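Local coordinates for protein oxidase (PDB 4FFU) that is a MaoC-like protein similar to NodN, tentatively assigned monoamine oxidase activity, though its reaction remains unproven, at residues Gln79-Phe88 with Tyr108-Ile119; Arg138-Cys148 with Ala160-Arg169. All blocks are in the same frame, centred on the assembly; numbering follows the deposited sequence.

Contact 1. Residues Gln79-Phe88 with Tyr108-Ile119; sequences QRIAHGTMIF and YDRLRFVRPVHI
Phe-88 points the CZ corner of its ring at the face of Tyr-108, a T-shaped pair with centroids 4.8 Å apart and planes at 79°. Its CG lies anti to the backbone N (chi1 -175°), which carries the ring out to Tyr-108 and leaves a face for Leu-111. There Leu-111 CD2 sits 4.0 Å from the Phe-88 centroid, almost on the ring normal, as a CH-pi contact. Helix 84-93 thus packs on strand 103-113, consistent with the hot-dog fold of MaoC-like domains, in which an antiparallel sheet wraps round a helix. Beyond the strand, Val-117 meets Ile-87 tip to tip, with Ile-87 CD1 3.6 Å from Val-117 CB. The Val-117 carbonyl O also accepts a nearly straight hydrogen bond from Ala-82 N at 2.9 Å, and a water links Ala-82 O to Val-117 N. His-118 stacks flat under the Gln-79 amide, the planes only 3° apart. Although Gln-79 NE2 comes within 3.5 Å of His-118 ND1, the angle is too poor for a hydrogen bond, so the pair is a stack. Two waters donate to Gln-79 OE1; one also binds Arg-80 O and Ile-119 N, the other Ile-119 O, and together they help fix the amide's rotation.

Contact 2. Residues Arg138-Cys148 with Ala160-Arg169; sequences RPGAGRVVERC and AADHILIVER
From Gly-142 paired with Val-167 to Cys-148 paired with Ala-161, strands 141-151 and 157-168 form an antiparallel beta hairpin; the N-to-C directions of 141-148 and 160-168 differ by 157°. The backbone evidence is regular: each hydrogen-bonded pair closes a two-way ring, as where Val-144 N meets Leu-165 O at 2.9 Å and Leu-165 N returns to Val-144 O at 2.8 Å. Apolar packing follows on the face of Val-144, whose CG2 lies 3.6 Å from Val-167 CG2. Leu-165 CD1 makes van der Waals contact with a charged group, 3.7 Å from Glu-146 CD. On the other face, Ile-166 CD1 lies over one face of the Arg-138 guanidinium, 3.4 Å from Arg-138 NH1; Arg-138 NE is salt-bridged to Asp-135. Charge pairing centres on Arg-147, bent at chi2 (107°), which brings NH1 to Asp-162 OD1 and NH2 to 3.4 Å from Ala-160 CB. A leucine in place of Arg-147 would probably leave Asp-162 OD1 without this charged mate and take the guanidinium from beside Ala-160 CB, though Asp-162 OD2 would keep Arg-110. The salt bridge measures 3.1 Å from Arg-147 NH1 to Asp-162 OD1, which lies in the guanidinium plane but is met from above its own carboxylate plane.

Contacts 1 and 2 have centres about 23 Å apart, on opposite sides of the chain's centre, yet they meet where strand 103-113 runs beside strand 157-168 in one sheet. Asp-109 N lies 2.8 Å from Asp-162 O, a probable hydrogen bond between these neighbours, and Arg-110 NH2 reaches Asp-162 OD2, also at 2.8 Å, as a salt bridge. Tyr-108 is the shared ring: Phe-88 meets one face, and on the other His-163 stacks, with His-163 CD2 3.4 Å from Tyr-108 CZ. Across the subunit interface Tyr-108, Leu-111 and Arg-112 pair with an antiparallel strand of the second subunit, so the sheet joining both contacts continues into that chain.

Contact 1. Residues Gln79-Phe88 with Tyr108-Ile119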
loop_
_atom_site.group_PDB
_atom_site.type_symbol
_atom_site.label_atom_id
_atom_site.label_comp_id
_atom_site.label_asym_id
_atom_site.label_seq_id
_atom_site.Cartn_x
_atom_site.Cartn_y
_atom_site.Cartn_z
ATOM N N GLN I 79 -20.822 9.710 -10.996
ATOM C CA GLN I 79 -19.428 9.457 -10.664
ATOM C C GLN I 79 -19.262 8.470 -9.523
ATOM O O GLN I 79 -20.222 8.134 -8.812
ATOM C CB GLN I 79 -18.686 10.752 -10.357
ATOM C CG GLN I 79 -19.260 11.524 -9.200
ATOM C CD GLN I 79 -18.504 12.812 -8.985
ATOM O OE1 GLN I 79 -17.268 12.828 -8.961
ATOM N NE2 GLN I 79 -19.232 13.887 -8.800
ATOM N N ARG I 80 -18.044 7.955 -9.392
ATOM C CA ARG I 80 -17.755 6.996 -8.329
ATOM C C ARG I 80 -17.933 7.663 -6.969
ATOM O O ARG I 80 -17.670 8.858 -6.825
ATOM C CB ARG I 80 -16.328 6.467 -8.457
ATOM C CG ARG I 80 -16.130 5.489 -9.622
ATOM C CD ARG I 80 -14.638 5.304 -9.851
ATOM N NE ARG I 80 -14.097 6.440 -10.593
ATOM C CZ ARG I 80 -12.802 6.637 -10.827
ATOM N NH1 ARG I 80 -11.890 5.791 -10.315
ATOM N NH2 ARG I 80 -12.422 7.689 -11.582
ATOM N N ILE I 81 -18.390 6.897 -5.982
ATOM C CA ILE I 81 -18.588 7.430 -4.634
ATOM C C ILE I 81 -17.745 6.651 -3.628
ATOM O O ILE I 81 -17.563 5.442 -3.760
ATOM C CB ILE I 81 -20.083 7.462 -4.208
ATOM C CG1 ILE I 81 -20.655 6.054 -4.073
ATOM C CG2 ILE I 81 -20.904 8.314 -5.194
ATOM C CD1 ILE I 81 -22.067 5.953 -3.492
ATOM N N ALA I 82 -17.217 7.361 -2.644
ATOM C CA ALA I 82 -16.331 6.743 -1.632
ATOM C C ALA I 82 -17.105 5.779 -0.781
ATOM O O ALA I 82 -18.285 5.996 -0.507
ATOM C CB ALA I 82 -15.723 7.842 -0.754
ATOM N N HIS I 83 -16.449 4.698 -0.354
ATOM C CA HIS I 83 -17.058 3.764 0.602
ATOM C C HIS I 83 -17.399 4.508 1.895
ATOM O O HIS I 83 -16.598 5.321 2.359
ATOM C CB HIS I 83 -16.025 2.714 1.017
ATOM C CG HIS I 83 -15.442 1.910 -0.096
ATOM N ND1 HIS I 83 -14.481 2.398 -0.955
ATOM C CD2 HIS I 83 -15.572 0.588 -0.388
ATOM C CE1 HIS I 83 -14.090 1.437 -1.770
ATOM N NE2 HIS I 83 -14.732 0.326 -1.447
ATOM N N GLY I 84 -18.554 4.208 2.482
ATOM C CA GLY I 84 -18.913 4.750 3.791
ATOM C C GLY I 84 -17.848 4.516 4.865
ATOM O O GLY I 84 -17.540 5.406 5.667
ATOM N N THR I 85 -17.285 3.310 4.867
ATOM C CA THR I 85 -16.269 2.972 5.855
ATOM C C THR I 85 -14.974 3.767 5.643
ATOM O O THR I 85 -14.231 3.935 6.600
ATOM C CB THR I 85 -15.933 1.456 5.874
ATOM O OG1 THR I 85 -15.664 1.007 4.543
ATOM C CG2 THR I 85 -17.083 0.623 6.496
HETATM N N MSE I 86 -14.709 4.232 4.422
HETATM C CA MSE I 86 -13.511 5.087 4.159
HETATM C C MSE I 86 -13.713 6.481 4.733
HETATM O O MSE I 86 -12.819 7.056 5.381
HETATM C CB MSE I 86 -13.244 5.275 2.650
HETATM C CG MSE I 86 -11.862 5.901 2.482
HETATM SE SE MSE I 86 -11.834 6.828 0.732
HETATM C CE MSE I 86 -12.751 5.523 -0.424
ATOM N N ILE I 87 -14.892 7.045 4.510
ATOM C CA ILE I 87 -15.132 8.410 5.032
ATOM C C ILE I 87 -15.099 8.373 6.556
ATOM O O ILE I 87 -14.561 9.258 7.205
ATOM C CB ILE I 87 -16.410 9.001 4.435
ATOM C CG1 ILE I 87 -16.266 9.017 2.892
ATOM C CG2 ILE I 87 -16.661 10.425 4.921
ATOM C CD1 ILE I 87 -14.957 9.644 2.373
ATOM N N PHE I 88 -15.629 7.303 7.115
ATOM C CA PHE I 88 -15.572 7.096 8.561
ATOM C C PHE I 88 -14.135 6.934 9.064
ATOM O O PHE I 88 -13.737 7.642 9.984
ATOM C CB PHE I 88 -16.436 5.902 8.964
ATOM C CG PHE I 88 -16.527 5.693 10.456
ATOM C CD1 PHE I 88 -16.980 6.705 11.294
ATOM C CD2 PHE I 88 -16.196 4.447 11.016
ATOM C CE1 PHE I 88 -17.073 6.527 12.679
ATOM C CE2 PHE I 88 -16.290 4.258 12.404
ATOM C CZ PHE I 88 -16.720 5.291 13.230
ATOM N N TYR I 108 -19.360 3.930 18.901
ATOM C CA TYR I 108 -19.970 5.116 18.292
ATOM C C TYR I 108 -21.477 4.915 18.240
ATOM O O TYR I 108 -21.951 3.789 18.020
ATOM C CB TYR I 108 -19.478 5.334 16.860
ATOM C CG TYR I 108 -18.031 5.776 16.743
ATOM C CD1 TYR I 108 -16.999 4.858 16.870
ATOM C CD2 TYR I 108 -17.711 7.120 16.477
ATOM C CE1 TYR I 108 -15.666 5.254 16.774
ATOM C CE2 TYR I 108 -16.390 7.522 16.364
ATOM C CZ TYR I 108 -15.380 6.587 16.509
ATOM O OH TYR I 108 -14.065 6.973 16.419
ATOM N N ASP I 109 -22.211 6.001 18.434
ATOM C CA ASP I 109 -23.662 6.009 18.229
ATOM C C ASP I 109 -23.995 6.886 17.032
ATOM O O ASP I 109 -23.237 7.813 16.701
ATOM C CB ASP I 109 -24.376 6.567 19.468
ATOM C CG ASP I 109 -24.561 5.543 20.573
ATOM O OD1 ASP I 109 -24.399 4.321 20.360
ATOM O OD2 ASP I 109 -24.911 5.982 21.691
ATOM N N ARG I 110 -25.116 6.586 16.375
ATOM C CA ARG I 110 -25.680 7.469 15.340
ATOM C C ARG I 110 -24.694 7.848 14.240
ATOM O O ARG I 110 -24.556 9.013 13.885
ATOM C CB ARG I 110 -26.312 8.724 15.980
ATOM C CG ARG I 110 -27.655 8.402 16.603
ATOM C CD ARG I 110 -28.168 9.491 17.544
ATOM N NE ARG I 110 -28.505 8.816 18.797
ATOM C CZ ARG I 110 -27.662 8.696 19.824
ATOM N NH1 ARG I 110 -28.024 8.027 20.914
ATOM N NH2 ARG I 110 -26.459 9.263 19.772
ATOM N N LEU I 111 -23.975 6.848 13.726
ATOM C CA LEU I 111 -23.127 7.055 12.548
ATOM C C LEU I 111 -24.067 7.251 11.342
ATOM O O LEU I 111 -24.880 6.366 11.041
ATOM C CB LEU I 111 -22.201 5.830 12.338
ATOM C CG LEU I 111 -21.404 5.748 11.024
ATOM C CD1 LEU I 111 -20.685 7.050 10.684
ATOM C CD2 LEU I 111 -20.432 4.551 11.045
ATOM N N ARG I 112 -23.952 8.392 10.665
ATOM C CA ARG I 112 -24.838 8.727 9.566
ATOM C C ARG I 112 -24.042 9.138 8.342
ATOM O O ARG I 112 -23.098 9.943 8.434
ATOM C CB ARG I 112 -25.799 9.880 9.964
ATOM C CG ARG I 112 -26.693 9.556 11.175
ATOM C CD ARG I 112 -27.742 8.507 10.824
ATOM N NE ARG I 112 -28.599 8.134 11.954
ATOM C CZ ARG I 112 -28.433 7.068 12.739
ATOM N NH1 ARG I 112 -27.415 6.228 12.562
ATOM N NH2 ARG I 112 -29.313 6.838 13.722
ATOM N N PHE I 113 -24.425 8.586 7.195
ATOM C CA PHE I 113 -23.837 8.961 5.910
ATOM C C PHE I 113 -24.684 10.063 5.319
ATOM O O PHE I 113 -25.735 9.818 4.746
ATOM C CB PHE I 113 -23.780 7.754 4.980
ATOM C CG PHE I 113 -22.994 6.630 5.558
ATOM C CD1 PHE I 113 -21.664 6.838 5.978
ATOM C CD2 PHE I 113 -23.575 5.378 5.743
ATOM C CE1 PHE I 113 -20.927 5.799 6.550
ATOM C CE2 PHE I 113 -22.829 4.340 6.301
ATOM C CZ PHE I 113 -21.515 4.546 6.699
ATOM N N VAL I 114 -24.230 11.285 5.509
ATOM C CA VAL I 114 -25.070 12.462 5.229
ATOM C C VAL I 114 -25.037 12.894 3.759
ATOM O O VAL I 114 -26.086 13.247 3.181
ATOM C CB VAL I 114 -24.719 13.638 6.161
ATOM C CG1 VAL I 114 -25.689 14.818 5.940
ATOM C CG2 VAL I 114 -24.786 13.177 7.609
ATOM N N ARG I 115 -23.848 12.859 3.153
ATOM C CA ARG I 115 -23.672 13.204 1.737
ATOM C C ARG I 115 -22.603 12.314 1.117
ATOM O O ARG I 115 -21.640 11.914 1.816
ATOM C CB ARG I 115 -23.242 14.678 1.566
ATOM C CG ARG I 115 -24.259 15.715 2.013
ATOM C CD ARG I 115 -23.737 17.133 1.788
ATOM N NE ARG I 115 -24.814 18.119 1.910
ATOM C CZ ARG I 115 -25.363 18.500 3.052
ATOM N NH1 ARG I 115 -24.934 18.021 4.224
ATOM N NH2 ARG I 115 -26.343 19.404 3.018
ATOM N N PRO I 116 -22.714 12.023 -0.198
ATOM C CA PRO I 116 -21.613 11.250 -0.780
ATOM C C PRO I 116 -20.331 12.070 -0.877
ATOM O O PRO I 116 -20.399 13.313 -0.926
ATOM C CB PRO I 116 -22.119 10.914 -2.205
ATOM C CG PRO I 116 -23.193 11.927 -2.478
ATOM C CD PRO I 116 -23.811 12.263 -1.163
ATOM N N VAL I 117 -19.184 11.376 -0.894
ATOM C CA VAL I 117 -17.877 12.003 -1.099
ATOM C C VAL I 117 -17.309 11.491 -2.419
ATOM O O VAL I 117 -17.330 10.278 -2.700
ATOM C CB VAL I 117 -16.906 11.687 0.075
ATOM C CG1 VAL I 117 -15.490 12.226 -0.180
ATOM C CG2 VAL I 117 -17.479 12.250 1.378
ATOM N N HIS I 118 -16.799 12.419 -3.222
ATOM C CA HIS I 118 -16.285 12.099 -4.536
ATOM C C HIS I 118 -14.803 12.306 -4.587
ATOM O O HIS I 118 -14.253 13.011 -3.752
ATOM C CB HIS I 118 -16.939 13.021 -5.573
ATOM C CG HIS I 118 -18.425 12.924 -5.568
ATOM N ND1 HIS I 118 -19.243 14.011 -5.333
ATOM C CD2 HIS I 118 -19.243 11.859 -5.724
ATOM C CE1 HIS I 118 -20.507 13.616 -5.358
ATOM N NE2 HIS I 118 -20.534 12.318 -5.604
ATOM N N ILE I 119 -14.176 11.701 -5.584
ATOM C CA ILE I 119 -12.742 11.929 -5.846
ATOM C C ILE I 119 -12.506 13.421 -6.000
ATOM O O ILE I 119 -13.228 14.096 -6.758
ATOM C CB ILE I 119 -12.284 11.165 -7.103
ATOM C CG1 ILE I 119 -12.324 9.635 -6.835
ATOM C CG2 ILE I 119 -10.904 11.650 -7.571
ATOM C CD1 ILE I 119 -12.185 8.779 -8.097
HETATM O O HOH W 1 -15.669 10.450 -7.755
HETATM O O HOH W 2 -14.780 13.869 -8.940
HETATM O O HOH W 3 -19.507 8.553 -0.077
#

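Contact 2. Residues Arg138-Cys148 with Ala160-Arg169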
loop_
_atom_site.group_PDB
_atom_site.type_symbol
_atom_site.label_atom_id
_atom_site.label_comp_id
_atom_site.label_asym_id
_atom_site.label_seq_id
_atom_site.Cartn_x
_atom_site.Cartn_y
_atom_site.Cartn_z
ATOM N N ARG I 138 -18.295 1.574 36.084
ATOM C CA ARG I 138 -17.003 1.925 36.696
ATOM C C ARG I 138 -17.056 3.266 37.430
ATOM O O ARG I 138 -17.160 4.322 36.791
ATOM C CB ARG I 138 -15.887 1.941 35.639
ATOM C CG ARG I 138 -15.431 0.565 35.171
ATOM C CD ARG I 138 -15.288 0.502 33.654
ATOM N NE ARG I 138 -16.534 0.874 32.974
ATOM C CZ ARG I 138 -16.899 0.470 31.756
ATOM N NH1 ARG I 138 -18.054 0.880 31.247
ATOM N NH2 ARG I 138 -16.124 -0.347 31.048
ATOM N N PRO I 139 -16.981 3.234 38.778
ATOM C CA PRO I 139 -17.034 4.463 39.579
ATOM C C PRO I 139 -15.796 5.347 39.432
ATOM O O PRO I 139 -15.861 6.545 39.744
ATOM C CB PRO I 139 -17.149 3.940 41.021
ATOM C CG PRO I 139 -17.661 2.542 40.878
ATOM C CD PRO I 139 -16.995 2.036 39.636
ATOM N N GLY I 140 -14.690 4.765 38.960
ATOM C CA GLY I 140 -13.450 5.503 38.738
ATOM C C GLY I 140 -13.337 6.094 37.338
ATOM O O GLY I 140 -12.283 6.626 36.961
ATOM N N ALA I 141 -14.421 6.001 36.567
ATOM C CA ALA I 141 -14.440 6.522 35.198
ATOM C C ALA I 141 -15.728 7.286 34.938
ATOM O O ALA I 141 -16.701 7.140 35.677
ATOM C CB ALA I 141 -14.285 5.391 34.177
ATOM N N GLY I 142 -15.714 8.096 33.880
ATOM C CA GLY I 142 -16.929 8.736 33.373
ATOM C C GLY I 142 -17.034 8.516 31.876
ATOM O O GLY I 142 -16.069 8.124 31.247
ATOM N N ARG I 143 -18.217 8.782 31.326
ATOM C CA ARG I 143 -18.484 8.680 29.891
ATOM C C ARG I 143 -18.491 10.069 29.250
ATOM O O ARG I 143 -19.176 10.988 29.740
ATOM C CB ARG I 143 -19.831 7.967 29.668
ATOM C CG ARG I 143 -20.266 7.817 28.211
ATOM C CD ARG I 143 -21.660 7.209 28.089
ATOM N NE ARG I 143 -22.535 7.976 27.196
ATOM C CZ ARG I 143 -23.248 7.443 26.208
ATOM N NH1 ARG I 143 -23.214 6.132 25.999
ATOM N NH2 ARG I 143 -24.012 8.210 25.438
ATOM N N VAL I 144 -17.730 10.232 28.169
ATOM C CA VAL I 144 -17.729 11.495 27.417
ATOM C C VAL I 144 -18.143 11.197 25.971
ATOM O O VAL I 144 -17.593 10.296 25.342
ATOM C CB VAL I 144 -16.338 12.166 27.430
ATOM C CG1 VAL I 144 -16.352 13.468 26.635
ATOM C CG2 VAL I 144 -15.873 12.420 28.862
ATOM N N VAL I 145 -19.127 11.938 25.462
ATOM C CA VAL I 145 -19.495 11.818 24.048
ATOM C C VAL I 145 -18.836 12.947 23.254
ATOM O O VAL I 145 -19.054 14.129 23.541
ATOM C CB VAL I 145 -21.009 11.865 23.843
ATOM C CG1 VAL I 145 -21.348 11.874 22.344
ATOM C CG2 VAL I 145 -21.685 10.711 24.585
ATOM N N GLU I 146 -18.035 12.570 22.262
ATOM C CA GLU I 146 -17.490 13.519 21.284
ATOM C C GLU I 146 -18.259 13.407 19.958
ATOM O O GLU I 146 -18.200 12.380 19.266
ATOM C CB GLU I 146 -16.014 13.230 21.031
ATOM C CG GLU I 146 -15.133 13.416 22.253
ATOM C CD GLU I 146 -13.660 13.476 21.908
ATOM O OE1 GLU I 146 -13.200 12.714 21.031
ATOM O OE2 GLU I 146 -12.957 14.283 22.542
ATOM N N ARG I 147 -18.957 14.473 19.595
ATOM C CA ARG I 147 -19.660 14.528 18.331
ATOM C C ARG I 147 -18.635 14.777 17.233
ATOM O O ARG I 147 -17.890 15.764 17.308
ATOM C CB ARG I 147 -20.691 15.654 18.356
ATOM C CG ARG I 147 -21.397 15.844 17.020
ATOM C CD ARG I 147 -22.826 15.347 17.101
ATOM N NE ARG I 147 -23.592 15.593 15.870
ATOM C CZ ARG I 147 -24.146 14.630 15.131
ATOM N NH1 ARG I 147 -24.018 13.350 15.493
ATOM N NH2 ARG I 147 -24.843 14.954 14.040
ATOM N N CYS I 148 -18.586 13.898 16.226
ATOM C CA CYS I 148 -17.639 14.052 15.128
ATOM C C CYS I 148 -18.425 14.404 13.877
ATOM O O CYS I 148 -19.367 13.708 13.527
ATOM C CB CYS I 148 -16.834 12.770 14.899
ATOM S SG CYS I 148 -15.812 12.328 16.334
ATOM N N ALA I 160 -21.537 12.095 10.128
ATOM C CA ALA I 160 -21.581 12.471 11.536
ATOM C C ALA I 160 -21.636 11.210 12.362
ATOM O O ALA I 160 -22.133 10.195 11.896
ATOM C CB ALA I 160 -22.810 13.329 11.814
ATOM N N ALA I 161 -21.109 11.277 13.579
ATOM C CA ALA I 161 -21.155 10.145 14.503
ATOM C C ALA I 161 -20.864 10.659 15.896
ATOM O O ALA I 161 -20.106 11.612 16.044
ATOM C CB ALA I 161 -20.115 9.107 14.129
ATOM N N ASP I 162 -21.425 9.993 16.903
ATOM C CA ASP I 162 -21.133 10.298 18.305
ATOM C C ASP I 162 -20.150 9.293 18.874
ATOM O O ASP I 162 -20.476 8.106 19.015
ATOM C CB ASP I 162 -22.424 10.276 19.133
ATOM C CG ASP I 162 -23.387 11.385 18.749
ATOM O OD1 ASP I 162 -22.935 12.399 18.184
ATOM O OD2 ASP I 162 -24.610 11.212 18.988
ATOM N N HIS I 163 -18.936 9.745 19.169
ATOM C CA HIS I 163 -17.888 8.861 19.680
ATOM C C HIS I 163 -17.995 8.791 21.201
ATOM O O HIS I 163 -17.973 9.824 21.891
ATOM C CB HIS I 163 -16.522 9.389 19.251
ATOM C CG HIS I 163 -15.389 8.465 19.552
ATOM N ND1 HIS I 163 -14.076 8.879 19.522
ATOM C CD2 HIS I 163 -15.364 7.143 19.850
ATOM C CE1 HIS I 163 -13.287 7.852 19.797
ATOM N NE2 HIS I 163 -14.045 6.788 19.999
ATOM N N ILE I 164 -18.140 7.574 21.713
ATOM C CA ILE I 164 -18.267 7.354 23.133
ATOM C C ILE I 164 -16.920 6.960 23.727
ATOM O O ILE I 164 -16.331 5.926 23.365
ATOM C CB ILE I 164 -19.296 6.244 23.475
ATOM C CG1 ILE I 164 -20.662 6.562 22.865
ATOM C CG2 ILE I 164 -19.405 6.098 24.986
ATOM C CD1 ILE I 164 -21.553 5.342 22.762
ATOM N N LEU I 165 -16.464 7.776 24.666
ATOM C CA LEU I 165 -15.215 7.544 25.371
ATOM C C LEU I 165 -15.472 7.202 26.828
ATOM O O LEU I 165 -16.353 7.788 27.473
ATOM C CB LEU I 165 -14.362 8.827 25.335
ATOM C CG LEU I 165 -13.938 9.369 23.985
ATOM C CD1 LEU I 165 -13.140 10.656 24.197
ATOM C CD2 LEU I 165 -13.110 8.294 23.260
ATOM N N ILE I 166 -14.720 6.235 27.348
ATOM C CA ILE I 166 -14.726 5.961 28.786
ATOM C C ILE I 166 -13.436 6.582 29.322
ATOM O O ILE I 166 -12.327 6.144 28.954
ATOM C CB ILE I 166 -14.784 4.451 29.090
ATOM C CG1 ILE I 166 -16.101 3.859 28.576
ATOM C CG2 ILE I 166 -14.619 4.174 30.595
ATOM C CD1 ILE I 166 -16.214 2.367 28.805
ATOM N N VAL I 167 -13.580 7.614 30.151
ATOM C CA VAL I 167 -12.447 8.444 30.557
ATOM C C VAL I 167 -12.195 8.289 32.063
ATOM O O VAL I 167 -13.107 8.447 32.866
ATOM C CB VAL I 167 -12.664 9.935 30.213
ATOM C CG1 VAL I 167 -11.392 10.734 30.505
ATOM C CG2 VAL I 167 -13.078 10.096 28.744
ATOM N N GLU I 168 -10.955 7.944 32.419
ATOM C CA GLU I 168 -10.529 7.869 33.825
ATOM C C GLU I 168 -10.782 9.172 34.570
ATOM O O GLU I 168 -10.550 10.260 34.035
ATOM C CB GLU I 168 -9.037 7.549 33.913
ATOM C CG GLU I 168 -8.672 6.125 33.529
ATOM C CD GLU I 168 -7.169 5.883 33.566
ATOM O OE1 GLU I 168 -6.468 6.562 34.360
ATOM O OE2 GLU I 168 -6.687 5.007 32.808
ATOM N N ARG I 169 -11.251 9.055 35.810
ATOM C CA ARG I 169 -11.392 10.225 36.679
ATOM C C ARG I 169 -10.017 10.615 37.200
ATOM O O ARG I 169 -9.133 9.747 37.329
ATOM C CB ARG I 169 -12.328 9.922 37.844
ATOM C CG ARG I 169 -13.772 9.727 37.420
ATOM C CD ARG I 169 -14.678 9.588 38.628
ATOM N NE ARG I 169 -16.051 9.326 38.212
ATOM C CZ ARG I 169 -16.965 10.265 37.997
ATOM N NH1 ARG I 169 -16.672 11.546 38.174
ATOM N NH2 ARG I 169 -18.180 9.914 37.610
HETATM O O HOH W 4 -18.666 6.639 37.269
HETATM O O HOH W 5 -13.694 11.559 18.938
#